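Local coordinates for hemin ABC transporter, periplasmic hemin-binding protein HutB (Vibrio cholerae, PDB 5KHL), which probably binds heme in the periplasm and hands it to the hemin ABC transporter of the inner membrane for uptake, at residues 193-197 with 198-202; 164-167 with 168-172; 131-134 with 135-138. One frame throughout, in Å; residues are numbered along the deposited sequence.

Along the chain the order is contact 3, contact 2, contact 1. Contact 3 lies within helix 125-143, which comes after strand 97-100 and helix 107-120 and leads into strand 152-156, consistent with the long linking helix of this family. Contacts 1 and 2 both belong to the second lobe. Their strands, 192-194 and 164-166, are antiparallel neighbours joined by a probable hydrogen bond between Lys193 O and Val165 N, and the centres of the two contacts are about 14 Å apart. The centre of contact 3 lies about 23 Å from contact 2 and about 34 Å from contact 1, without touching either. Together they sample the linking helix and one lobe of a two-lobed periplasmic binding protein.

Contact 1 (193-197 with 198-202); sequences KPLSM and ESMIE
Leu195 and Met200 both swing CG to the side opposite their own amide nitrogens, with chi1 at -166° in the methionine, and Met200 then folds at chi3 (-65°) so that its terminal methyl turns back toward the leucine. The meeting takes place at a strand-to-helix turn with a classical serine N-cap: strand 192-194 ends, Leu195 and Ser196 lead out of it, and helix 197-203 begins. Leu195 CD2 lies 3.5 Å from Met200 CE, the two side chains crossing at about a right angle, while the other leucine branch, CD1, rests against Ser199 CB at 3.6 Å. Branched leucine and flexible methionine suit this buried spot, since both also pack on Leu155 of strand 152-156 and so seat the first turn of the helix against the sheet.

On the more open side the work is polar. Ser196 is small enough to bring its hydroxyl back over the helix start, where OG accepts from Ser199 N at 3.0 Å in a nearly straight bond, satisfying an amide that has no earlier helical carbonyl to bind. Glu198 carries its carboxylate to the same hydroxyl, OE2 standing 3.4 Å from Ser196 OG, at most a weak bond; an acidic residue here would probably also interact well with the positive end of the helix dipole. Regular helical bonding then takes over: Met200 N reaches Ser196 O at 3.2 Å, and Ile201 N donates to Met197 O at 3.1 Å, with an N-H...O angle of 173°.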
ATOM      1  N   LYS A 193      -1.057   4.809  15.422  1.00 57.63           N
ATOM      2  CA  LYS A 193      -1.492   5.410  16.674  1.00 65.31           C
ATOM      3  C   LYS A 193      -1.163   6.898  16.676  1.00 50.68           C
ATOM      4  O   LYS A 193      -0.286   7.337  15.942  1.00 48.68           O
ATOM      5  CB  LYS A 193      -0.824   4.704  17.864  1.00 57.75           C
ATOM      6  CG  LYS A 193      -1.012   3.188  17.878  1.00 52.30           C
ATOM      7  CD  LYS A 193      -2.402   2.786  18.318  1.00 53.91           C
ATOM      8  CE  LYS A 193      -2.671   1.323  17.992  1.00 61.13           C
ATOM      9  NZ  LYS A 193      -1.607   0.422  18.507  1.00 56.46           N
ATOM     10  N   PRO A 194      -1.901   7.684  17.469  1.00 59.21           N
ATOM     11  CA  PRO A 194      -1.523   9.080  17.713  1.00 57.11           C
ATOM     12  C   PRO A 194      -0.089   9.173  18.216  1.00 64.30           C
ATOM     13  O   PRO A 194       0.320   8.385  19.084  1.00 61.18           O
ATOM     14  CB  PRO A 194      -2.511   9.519  18.779  1.00 58.57           C
ATOM     15  CG  PRO A 194      -3.713   8.751  18.456  1.00 59.47           C
ATOM     16  CD  PRO A 194      -3.243   7.396  17.996  1.00 55.86           C
ATOM     17  N   LEU A 195       0.676  10.100  17.649  1.00 65.78           N
ATOM     18  CA  LEU A 195       2.064  10.284  18.048  1.00 62.02           C
ATOM     19  C   LEU A 195       2.189  11.511  18.925  1.00 60.28           C
ATOM     20  O   LEU A 195       2.028  12.637  18.449  1.00 59.29           O
ATOM     21  CB  LEU A 195       2.977  10.414  16.823  1.00 65.82           C
ATOM     22  CG  LEU A 195       4.469  10.640  17.106  1.00 57.61           C
ATOM     23  CD1 LEU A 195       5.053   9.496  17.916  1.00 54.80           C
ATOM     24  CD2 LEU A 195       5.252  10.832  15.819  1.00 60.77           C
ATOM     25  N   SER A 196       2.474  11.281  20.204  1.00 54.81           N
ATOM     26  CA  SER A 196       2.640  12.366  21.149  1.00 58.06           C
ATOM     27  C   SER A 196       3.723  13.303  20.640  1.00 76.45           C
ATOM     28  O   SER A 196       4.734  12.858  20.083  1.00 75.91           O
ATOM     29  CB  SER A 196       2.988  11.835  22.539  1.00 62.15           C
ATOM     30  OG  SER A 196       4.364  11.996  22.846  1.00 60.72           O
ATOM     31  N   MET A 197       3.491  14.601  20.798  1.00 73.14           N
ATOM     32  CA  MET A 197       4.466  15.591  20.363  0.50 76.85           C
ATOM     33  C   MET A 197       5.839  15.328  20.990  1.00 80.12           C
ATOM     34  O   MET A 197       6.862  15.554  20.345  1.00 84.78           O
ATOM     35  CB  MET A 197       3.985  17.009  20.697  0.50 80.44           C
ATOM     36  CG  MET A 197       3.238  17.733  19.570  0.50 82.19           C
ATOM     37  SD  MET A 197       2.809  16.715  18.139  0.50 96.79           S
ATOM     38  CE  MET A 197       4.218  16.981  17.077  0.50 53.43           C
ATOM     39  N   GLU A 198       5.855  14.829  22.230  1.00 89.98           N
ATOM     40  CA  GLU A 198       7.099  14.512  22.949  1.00 82.55           C
ATOM     41  C   GLU A 198       7.886  13.363  22.306  1.00 70.41           C
ATOM     42  O   GLU A 198       9.119  13.465  22.166  1.00 61.09           O
ATOM     43  CB  GLU A 198       6.812  14.152  24.404  1.00 83.09           C
ATOM     44  CG  GLU A 198       6.100  15.250  25.171  1.00 93.66           C
ATOM     45  CD  GLU A 198       4.873  14.732  25.911  1.00100.10           C
ATOM     46  OE1 GLU A 198       4.874  14.738  27.162  1.00101.90           O
ATOM     47  OE2 GLU A 198       3.911  14.309  25.231  1.00102.13           O
ATOM     48  N   SER A 199       7.188  12.280  21.944  1.00 56.41           N
ATOM     49  CA  SER A 199       7.803  11.134  21.280  1.00 56.51           C
ATOM     50  C   SER A 199       8.468  11.578  19.979  1.00 58.41           C
ATOM     51  O   SER A 199       9.584  11.160  19.675  1.00 61.38           O
ATOM     52  CB  SER A 199       6.762  10.044  21.002  1.00 57.68           C
ATOM     53  OG  SER A 199       6.149   9.580  22.195  1.00 62.78           O
ATOM     54  N   MET A 200       7.776  12.444  19.229  1.00 65.81           N
ATOM     55  CA  MET A 200       8.288  12.942  17.962  1.00 56.52           C
ATOM     56  C   MET A 200       9.568  13.725  18.169  1.00 56.05           C
ATOM     57  O   MET A 200      10.570  13.490  17.483  1.00 67.07           O
ATOM     58  CB  MET A 200       7.264  13.807  17.249  1.00 55.97           C
ATOM     59  CG  MET A 200       7.648  14.034  15.793  1.00 55.66           C
ATOM     60  SD  MET A 200       6.540  15.172  14.966  1.00 75.73           S
ATOM     61  CE  MET A 200       5.010  14.250  14.999  1.00 95.85           C
ATOM     62  N   ILE A 201       9.538  14.653  19.114  1.00 61.00           N
ATOM     63  CA  ILE A 201      10.751  15.355  19.508  1.00 76.16           C
ATOM     64  C   ILE A 201      11.864  14.366  19.892  1.00 71.34           C
ATOM     65  O   ILE A 201      13.017  14.518  19.478  1.00 69.31           O
ATOM     66  CB  ILE A 201      10.505  16.286  20.694  1.00 77.74           C
ATOM     67  CG1 ILE A 201       9.472  17.354  20.351  1.00 86.07           C
ATOM     68  CG2 ILE A 201      11.786  16.946  21.111  1.00 79.89           C
ATOM     69  CD1 ILE A 201       9.101  18.216  21.560  1.00 96.91           C
ATOM     70  N   GLU A 202      11.502  13.349  20.672  1.00 55.75           N
ATOM     71  CA  GLU A 202      12.461  12.355  21.126  1.00 55.45           C
ATOM     72  C   GLU A 202      13.046  11.535  19.974  1.00 58.36           C
ATOM     73  O   GLU A 202      14.256  11.292  19.940  1.00 61.18           O
ATOM     74  CB  GLU A 202      11.811  11.423  22.161  1.00 55.93           C
ATOM     75  CG  GLU A 202      12.777  10.433  22.803  1.00 55.48           C
ATOM     76  CD  GLU A 202      14.093  11.076  23.243  1.00 69.46           C
ATOM     77  OE1 GLU A 202      15.147  10.414  23.102  1.00 82.19           O
ATOM     78  OE2 GLU A 202      14.091  12.229  23.737  1.00 68.86           O
TER

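Contact 2 (164-167 with 168-172); sequences NVAG and SDTVP
Thr170 turns back from the start of helix 171-178 to meet Ala166 and Gly167 at the end of strand 164-166, closing a strand-loop-helix connection. Its CB lies 4.0 Å from Ala166 CB, near enough to begin the packing. From there the side chain forks. The hydroxyl, placed between the backbone N and the carbonyl carbon (chi1 65°), donates to the backbone: OG1 is 3.0 Å from Gly167 O and approaches tilted 19° from the carbonyl plane. The methyl branch, CG2, comes alongside the same carbonyl, 3.7 Å from Gly167 O. Threonine suits the place because one short side chain serves both ends of the loop: as the helix N-cap, OG1 also accepts from Asp173 N in the first turn.

Ala166 supplies a small, smooth surface, its CB 3.2 Å from Thr170 OG1 and 3.8 Å from Pro172 CB. Proline is well placed in the opening turn, where its missing amide hydrogen costs no helical bond. Gly167 supplies the carbonyl that the threonine hydroxyl grips, and Asp169 takes the left-handed conformation that turns the loop.

Around this buried corner, strand 164-166 runs between strands 152-156 and 192-194. Phe154 of the former and Tyr192 of the latter both pack on Ala166 and Pro172, fixing the start of helix 171-178 against the sheet.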
ATOM      1  N   ASN A 164      -1.309  10.976  13.429  1.00 55.83           N
ATOM      2  CA  ASN A 164      -0.933   9.596  13.721  1.00 57.22           C
ATOM      3  C   ASN A 164       0.426   9.195  13.162  1.00 60.59           C
ATOM      4  O   ASN A 164       1.001   9.880  12.317  1.00 64.81           O
ATOM      5  CB  ASN A 164      -1.989   8.632  13.193  1.00 58.99           C
ATOM      6  CG  ASN A 164      -3.066   8.360  14.199  1.00 63.22           C
ATOM      7  OD1 ASN A 164      -3.443   9.238  14.966  1.00 65.18           O
ATOM      8  ND2 ASN A 164      -3.557   7.133  14.217  1.00 69.80           N
ATOM      9  N   VAL A 165       0.934   8.068  13.651  1.00 65.62           N
ATOM     10  CA  VAL A 165       2.200   7.543  13.176  1.00 44.55           C
ATOM     11  C   VAL A 165       2.101   6.042  12.864  1.00 45.09           C
ATOM     12  O   VAL A 165       1.307   5.319  13.459  1.00 43.51           O
ATOM     13  CB  VAL A 165       3.308   7.801  14.200  1.00 44.74           C
ATOM     14  CG1 VAL A 165       3.114   6.922  15.433  1.00 49.90           C
ATOM     15  CG2 VAL A 165       4.691   7.577  13.558  1.00 42.56           C
ATOM     16  N   ALA A 166       2.896   5.593  11.900  1.00 43.76           N
ATOM     17  CA  ALA A 166       2.981   4.173  11.598  1.00 42.18           C
ATOM     18  C   ALA A 166       4.050   3.517  12.435  1.00 45.36           C
ATOM     19  O   ALA A 166       5.240   3.772  12.249  1.00 40.82           O
ATOM     20  CB  ALA A 166       3.270   3.952  10.128  1.00 43.38           C
ATOM     21  N   GLY A 167       3.616   2.676  13.368  1.00 59.16           N
ATOM     22  CA  GLY A 167       4.528   1.860  14.141  1.00 55.41           C
ATOM     23  C   GLY A 167       4.766   0.530  13.457  1.00 49.51           C
ATOM     24  O   GLY A 167       4.733   0.439  12.228  1.00 46.40           O
ATOM     25  N   SER A 168       4.997  -0.503  14.258  1.00 45.55           N
ATOM     26  CA  SER A 168       5.230  -1.844  13.735  1.00 50.78           C
ATOM     27  C   SER A 168       4.036  -2.355  12.920  1.00 47.37           C
ATOM     28  O   SER A 168       2.919  -1.836  13.041  1.00 50.98           O
ATOM     29  CB  SER A 168       5.518  -2.815  14.876  1.00 51.66           C
ATOM     30  OG  SER A 168       4.321  -3.133  15.576  1.00 54.54           O
ATOM     31  N   ASP A 169       4.282  -3.370  12.093  1.00 43.29           N
ATOM     32  CA  ASP A 169       3.245  -4.038  11.303  1.00 49.93           C
ATOM     33  C   ASP A 169       2.443  -3.153  10.338  1.00 46.25           C
ATOM     34  O   ASP A 169       1.286  -3.441  10.041  1.00 52.01           O
ATOM     35  CB  ASP A 169       2.269  -4.746  12.231  1.00 64.80           C
ATOM     36  CG  ASP A 169       2.668  -6.168  12.510  1.00 81.37           C
ATOM     37  OD1 ASP A 169       3.228  -6.423  13.598  1.00 85.35           O
ATOM     38  OD2 ASP A 169       2.435  -7.023  11.626  1.00 92.79           O
ATOM     39  N   THR A 170       3.064  -2.107   9.818  1.00 40.18           N
ATOM     40  CA  THR A 170       2.427  -1.278   8.801  1.00 39.90           C
ATOM     41  C   THR A 170       3.248  -1.280   7.511  1.00 38.76           C
ATOM     42  O   THR A 170       4.474  -1.408   7.540  1.00 38.00           O
ATOM     43  CB  THR A 170       2.240   0.172   9.296  1.00 43.47           C
ATOM     44  OG1 THR A 170       3.525   0.786   9.495  1.00 39.17           O
ATOM     45  CG2 THR A 170       1.429   0.208  10.606  1.00 41.60           C
ATOM     46  N   VAL A 171       2.575  -1.154   6.377  1.00 38.55           N
ATOM     47  CA  VAL A 171       3.293  -1.017   5.116  1.00 37.75           C
ATOM     48  C   VAL A 171       4.298   0.158   5.163  1.00 37.10           C
ATOM     49  O   VAL A 171       5.409   0.020   4.670  1.00 42.95           O
ATOM     50  CB  VAL A 171       2.311  -0.860   3.912  1.00 38.41           C
ATOM     51  CG1 VAL A 171       3.056  -0.827   2.586  1.00 37.78           C
ATOM     52  CG2 VAL A 171       1.308  -1.984   3.914  1.00 39.26           C
ATOM     53  N   PRO A 172       3.924   1.311   5.763  1.00 46.36           N
ATOM     54  CA  PRO A 172       4.957   2.344   5.884  1.00 48.31           C
ATOM     55  C   PRO A 172       6.145   1.925   6.754  1.00 38.66           C
ATOM     56  O   PRO A 172       7.256   2.335   6.465  1.00 38.22           O
ATOM     57  CB  PRO A 172       4.199   3.514   6.511  1.00 45.84           C
ATOM     58  CG  PRO A 172       2.836   3.324   6.066  1.00 47.41           C
ATOM     59  CD  PRO A 172       2.606   1.854   6.119  1.00 41.13           C
TER

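Contact 3 (131-134 with 135-138); sequences KENV and QQQI
Asn133 and Gln137, one helical turn apart, bring their amide ends together on the surface of helix 125-143. Asn133 OD1 stands 2.9 Å from Gln137 NE2, with the two amide planes only 29° apart. A chi1 of -177° carries the Asn133 amide outward, and the extended Gln137 chain runs back to meet it, passing CG within 3.4 Å of Asn133 O. Polar amides suit this solvent-facing turn, one short and the other long enough to span it. Beneath the pair, Gln137 N donates to that same carbonyl at 2.8 Å and sets the spacing of the two side chains.

On a buried face Val134 and Ile138 repeat the pattern with carbon: Val134 CG1 lies 4.2 Å from Ile138 CD1, a loose contact between branched side chains that fill a helix-packing surface. Gln136 N bonds to Glu132 O at 2.9 Å and Gln135 N to Lys131 O, also at 2.9 Å, keeping the helix regular where its exposed positions carry polar residues.

Farther out, other helices cover this one. Val134 packs on Leu110 of helix 107-120 and on Leu256 of helix 256-269, Ile138 leans on Leu259, and Lys131 NZ forms a salt bridge with Asp115. A long helix linking the two lobes is characteristic of class III periplasmic binding proteins, which include iron-siderophore, heme and vitamin B12 carriers.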
ATOM      1  N   LYS A 131       8.220 -12.755  -8.993  1.00 47.28           N
ATOM      2  CA  LYS A 131       8.693 -12.867  -7.622  1.00 46.33           C
ATOM      3  C   LYS A 131      10.190 -12.624  -7.608  1.00 53.49           C
ATOM      4  O   LYS A 131      10.725 -12.030  -6.676  1.00 58.18           O
ATOM      5  CB  LYS A 131       8.353 -14.228  -7.024  1.00 50.96           C
ATOM      6  CG  LYS A 131       6.863 -14.536  -6.997  1.00 55.01           C
ATOM      7  CD  LYS A 131       6.509 -15.510  -5.883  1.00 53.97           C
ATOM      8  CE  LYS A 131       7.022 -16.890  -6.169  1.00 50.90           C
ATOM      9  NZ  LYS A 131       6.628 -17.787  -5.075  1.00 51.87           N
ATOM     10  N   GLU A 132      10.849 -13.055  -8.675  1.00 49.02           N
ATOM     11  CA  GLU A 132      12.276 -12.834  -8.821  1.00 62.79           C
ATOM     12  C   GLU A 132      12.614 -11.363  -8.925  1.00 50.88           C
ATOM     13  O   GLU A 132      13.550 -10.907  -8.278  1.00 57.76           O
ATOM     14  CB  GLU A 132      12.826 -13.565 -10.045  1.00 62.67           C
ATOM     15  CG  GLU A 132      13.087 -15.031  -9.806  1.00 70.04           C
ATOM     16  CD  GLU A 132      13.451 -15.745 -11.086  1.00 83.44           C
ATOM     17  OE1 GLU A 132      13.953 -15.058 -12.006  1.00 84.83           O
ATOM     18  OE2 GLU A 132      13.227 -16.978 -11.181  1.00 86.73           O
ATOM     19  N   ASN A 133      11.879 -10.615  -9.741  1.00 53.88           N
ATOM     20  CA  ASN A 133      12.137  -9.189  -9.806  1.00 60.56           C
ATOM     21  C   ASN A 133      11.886  -8.566  -8.448  1.00 58.87           C
ATOM     22  O   ASN A 133      12.662  -7.722  -7.988  1.00 48.03           O
ATOM     23  CB  ASN A 133      11.280  -8.490 -10.857  1.00 71.41           C
ATOM     24  CG  ASN A 133      11.615  -7.000 -10.979  1.00 81.02           C
ATOM     25  OD1 ASN A 133      10.723  -6.145 -11.020  1.00 81.05           O
ATOM     26  ND2 ASN A 133      12.912  -6.688 -11.033  1.00 83.24           N
ATOM     27  N   VAL A 134      10.816  -9.017  -7.799  1.00 45.76           N
ATOM     28  CA  VAL A 134      10.460  -8.489  -6.494  1.00 54.19           C
ATOM     29  C   VAL A 134      11.592  -8.664  -5.495  1.00 52.16           C
ATOM     30  O   VAL A 134      11.931  -7.726  -4.751  1.00 45.55           O
ATOM     31  CB  VAL A 134       9.189  -9.152  -5.940  1.00 57.37           C
ATOM     32  CG1 VAL A 134       9.124  -8.995  -4.435  1.00 51.30           C
ATOM     33  CG2 VAL A 134       7.955  -8.546  -6.590  1.00 41.94           C
ATOM     34  N   GLN A 135      12.195  -9.848  -5.498  1.00 48.46           N
ATOM     35  CA  GLN A 135      13.303 -10.121  -4.587  1.00 58.88           C
ATOM     36  C   GLN A 135      14.553  -9.330  -4.979  1.00 57.63           C
ATOM     37  O   GLN A 135      15.187  -8.720  -4.123  1.00 58.20           O
ATOM     38  CB  GLN A 135      13.614 -11.622  -4.528  1.00 60.50           C
ATOM     39  CG  GLN A 135      14.031 -12.070  -3.136  1.00 72.67           C
ATOM     40  CD  GLN A 135      12.868 -12.076  -2.142  1.00 80.79           C
ATOM     41  OE1 GLN A 135      11.915 -12.832  -2.301  1.00 85.57           O
ATOM     42  NE2 GLN A 135      12.952 -11.239  -1.110  1.00 82.34           N
ATOM     43  N   GLN A 136      14.894  -9.320  -6.266  1.00 46.17           N
ATOM     44  CA  GLN A 136      15.968  -8.448  -6.766  1.00 47.64           C
ATOM     45  C   GLN A 136      15.838  -6.988  -6.314  1.00 61.63           C
ATOM     46  O   GLN A 136      16.817  -6.417  -5.831  1.00 60.37           O
ATOM     47  CB  GLN A 136      16.027  -8.462  -8.297  1.00 65.57           C
ATOM     48  CG  GLN A 136      16.357  -9.787  -8.938  1.00 70.77           C
ATOM     49  CD  GLN A 136      16.586  -9.654 -10.428  1.00 81.04           C
ATOM     50  OE1 GLN A 136      16.550 -10.641 -11.175  1.00 82.95           O
ATOM     51  NE2 GLN A 136      16.829  -8.421 -10.875  1.00 82.38           N
ATOM     52  N   GLN A 137      14.657  -6.375  -6.484  1.00 44.15           N
ATOM     53  CA  GLN A 137      14.479  -4.987  -6.034  1.00 42.62           C
ATOM     54  C   GLN A 137      14.736  -4.861  -4.551  1.00 43.63           C
ATOM     55  O   GLN A 137      15.301  -3.866  -4.100  1.00 43.56           O
ATOM     56  CB  GLN A 137      13.080  -4.468  -6.319  1.00 46.50           C
ATOM     57  CG  GLN A 137      12.727  -4.303  -7.757  1.00 62.14           C
ATOM     58  CD  GLN A 137      11.266  -3.942  -7.914  1.00 65.50           C
ATOM     59  OE1 GLN A 137      10.835  -2.849  -7.548  1.00 63.70           O
ATOM     60  NE2 GLN A 137      10.487  -4.873  -8.443  1.00 72.80           N
ATOM     61  N   ILE A 138      14.296  -5.873  -3.801  1.00 43.30           N
ATOM     62  CA  ILE A 138      14.388  -5.848  -2.353  1.00 42.36           C
ATOM     63  C   ILE A 138      15.843  -5.963  -1.951  1.00 50.82           C
ATOM     64  O   ILE A 138      16.302  -5.259  -1.060  1.00 52.43           O
ATOM     65  CB  ILE A 138      13.542  -6.959  -1.713  1.00 50.65           C
ATOM     66  CG1 ILE A 138      12.050  -6.658  -1.952  1.00 46.06           C
ATOM     67  CG2 ILE A 138      13.882  -7.104  -0.238  1.00 45.19           C
ATOM     68  CD1 ILE A 138      11.061  -7.380  -1.062  1.00 40.15           C
TER